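Long-range contact in cytochrome P450 268A2 Cyp268A2 (Mycobacterium marinum, PDB 6BLD), which belongs to the cytochrome P450 superfamily and binds a haem together with a ligand in the adjoining pocket: residues A[7-12]-A[42-47]. Sequence-based numbering, arbitrary orientation.
Sequences SVRPYD and VSWHPP
Arg-9 lies over one face of the Trp-44 indole, with NH1 above the ring centre, 3.3 Å from Trp-44 CD2. The guanidinium stands on edge, its plane 76° from the ring, a cation-pi contact in which CZ sits 4.5 Å from the centroid of the six-membered ring. Chi1 of 65° lays Arg-9 CG over the five-membered ring, 3.6 Å from its centroid, and a bend at chi3 then brings NH1 over the indole. Tyr-11 lies nearly parallel to the indole but slid aside, CE1 3.2 Å from Trp-44 NE1, and takes Pro-46 CD over one ring face, a CH-pi contact. Water 1 accepts from Trp-44 NE1 and Arg-9 N and donates to Ser-7 O. Asp-12 N donates to Trp-44 O at 2.8 Å. The backbone sets Asp-12 CB over the His-45 ring, while chi1 (-161°) sends OD1 to within 3.3 Å of Ser-43 CB. A 2.6 Å hydrogen bond between Ser-43 OG and His-45 NE2 limits the imidazole's rotation. With Arg-9 NH1 salt-bridged to Glu-330, Asp-12 OD1 to Arg-40, and OD2 accepting from Ile-14 N, the charged ends are paired, and side chains more than backbone pairing tie the N-terminal loop to 42-45, an edge strand of the five-stranded mixed sheet.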
loop_
_atom_site.group_PDB
_atom_site.type_symbol
_atom_site.label_atom_id
_atom_site.label_comp_id
_atom_site.label_asym_id
_atom_site.label_seq_id
_atom_site.Cartn_x
_atom_site.Cartn_y
_atom_site.Cartn_z
ATOM N N SER A 7 25.670 -14.797 8.854
ATOM C CA SER A 7 24.941 -13.563 9.164
ATOM C C SER A 7 25.342 -13.001 10.527
ATOM O O SER A 7 24.519 -12.450 11.260
ATOM C CB SER A 7 23.427 -13.781 9.093
ATOM O OG SER A 7 23.000 -13.973 7.756
ATOM N N VAL A 8 26.620 -13.138 10.868
ATOM C CA VAL A 8 27.153 -12.661 12.138
ATOM C C VAL A 8 27.876 -11.345 11.877
ATOM O O VAL A 8 28.906 -11.314 11.195
ATOM C CB VAL A 8 28.088 -13.691 12.784
ATOM C CG1 VAL A 8 28.661 -13.140 14.080
ATOM C CG2 VAL A 8 27.354 -14.998 13.029
ATOM N N ARG A 9 27.340 -10.261 12.422
ATOM C CA ARG A 9 27.928 -8.935 12.290
ATOM C C ARG A 9 27.265 -8.021 13.318
ATOM O O ARG A 9 26.152 -8.304 13.768
ATOM C CB ARG A 9 27.749 -8.379 10.866
ATOM C CG ARG A 9 26.309 -8.124 10.467
ATOM C CD ARG A 9 26.215 -7.598 9.043
ATOM N NE ARG A 9 26.634 -8.596 8.062
ATOM C CZ ARG A 9 25.857 -9.580 7.620
ATOM N NH1 ARG A 9 24.616 -9.701 8.072
ATOM N NH2 ARG A 9 26.320 -10.445 6.729
ATOM N N PRO A 10 27.936 -6.938 13.712
ATOM C CA PRO A 10 27.351 -6.048 14.722
ATOM C C PRO A 10 26.046 -5.433 14.238
ATOM O O PRO A 10 25.880 -5.127 13.055
ATOM C CB PRO A 10 28.434 -4.980 14.926
ATOM C CG PRO A 10 29.698 -5.619 14.457
ATOM C CD PRO A 10 29.296 -6.520 13.331
ATOM N N TYR A 11 25.110 -5.269 15.168
ATOM C CA TYR A 11 23.864 -4.583 14.872
ATOM C C TYR A 11 24.087 -3.077 14.849
ATOM O O TYR A 11 24.967 -2.547 15.532
ATOM C CB TYR A 11 22.789 -4.931 15.905
ATOM C CG TYR A 11 22.200 -6.314 15.751
ATOM C CD1 TYR A 11 21.815 -6.796 14.506
ATOM C CD2 TYR A 11 22.024 -7.139 16.855
ATOM C CE1 TYR A 11 21.274 -8.063 14.365
ATOM C CE2 TYR A 11 21.485 -8.406 16.723
ATOM C CZ TYR A 11 21.112 -8.862 15.478
ATOM O OH TYR A 11 20.575 -10.123 15.349
ATOM N N ASP A 12 23.277 -2.388 14.051
ATOM C CA ASP A 12 23.382 -0.942 13.966
ATOM C C ASP A 12 22.886 -0.291 15.254
ATOM O O ASP A 12 22.082 -0.854 16.003
ATOM C CB ASP A 12 22.590 -0.412 12.770
ATOM C CG ASP A 12 23.012 0.986 12.365
ATOM O OD1 ASP A 12 23.962 1.113 11.565
ATOM O OD2 ASP A 12 22.395 1.959 12.847
ATOM N N VAL A 42 23.077 1.443 4.152
ATOM C CA VAL A 42 22.723 0.028 4.178
ATOM C C VAL A 42 23.264 -0.525 5.490
ATOM O O VAL A 42 24.474 -0.737 5.634
ATOM C CB VAL A 42 23.280 -0.737 2.972
ATOM C CG1 VAL A 42 22.947 -2.218 3.083
ATOM C CG2 VAL A 42 22.727 -0.156 1.675
ATOM N N SER A 43 22.374 -0.755 6.454
ATOM C CA SER A 43 22.764 -1.132 7.804
ATOM C C SER A 43 22.052 -2.413 8.217
ATOM O O SER A 43 20.980 -2.749 7.708
ATOM C CB SER A 43 22.452 -0.012 8.806
ATOM O OG SER A 43 21.096 0.391 8.713
ATOM N N TRP A 44 22.666 -3.117 9.167
ATOM C CA TRP A 44 22.179 -4.401 9.661
ATOM C C TRP A 44 21.469 -4.199 10.995
ATOM O O TRP A 44 22.000 -3.535 11.892
ATOM C CB TRP A 44 23.344 -5.383 9.813
ATOM C CG TRP A 44 22.964 -6.761 10.273
ATOM C CD1 TRP A 44 23.213 -7.313 11.498
ATOM C CD2 TRP A 44 22.289 -7.769 9.510
ATOM N NE1 TRP A 44 22.729 -8.597 11.546
ATOM C CE2 TRP A 44 22.156 -8.901 10.340
ATOM C CE3 TRP A 44 21.779 -7.822 8.210
ATOM C CZ2 TRP A 44 21.534 -10.073 9.910
ATOM C CZ3 TRP A 44 21.161 -8.987 7.785
ATOM C CH2 TRP A 44 21.046 -10.095 8.633
ATOM N N HIS A 45 20.281 -4.775 11.125
ATOM C CA HIS A 45 19.425 -4.571 12.282
ATOM C C HIS A 45 18.837 -5.903 12.718
ATOM O O HIS A 45 18.722 -6.831 11.911
ATOM C CB HIS A 45 18.294 -3.581 11.968
ATOM C CG HIS A 45 18.775 -2.213 11.600
ATOM N ND1 HIS A 45 18.730 -1.149 12.475
ATOM C CD2 HIS A 45 19.311 -1.734 10.453
ATOM C CE1 HIS A 45 19.220 -0.074 11.884
ATOM N NE2 HIS A 45 19.580 -0.403 10.656
ATOM N N PRO A 46 18.465 -6.031 13.990
ATOM C CA PRO A 46 17.772 -7.242 14.451
ATOM C C PRO A 46 16.341 -7.274 13.944
ATOM O O PRO A 46 15.803 -6.239 13.524
ATOM C CB PRO A 46 17.820 -7.113 15.981
ATOM C CG PRO A 46 17.915 -5.648 16.223
ATOM C CD PRO A 46 18.750 -5.103 15.099
ATOM N N PRO A 47 15.687 -8.436 13.969
ATOM C CA PRO A 47 14.317 -8.529 13.444
ATOM C C PRO A 47 13.344 -7.670 14.239
ATOM O O PRO A 47 13.631 -7.199 15.340
ATOM C CB PRO A 47 13.982 -10.020 13.577
ATOM C CG PRO A 47 15.306 -10.709 13.683
ATOM C CD PRO A 47 16.198 -9.748 14.403
HETATM O O HOH W 1 24.360 -10.577 13.381
#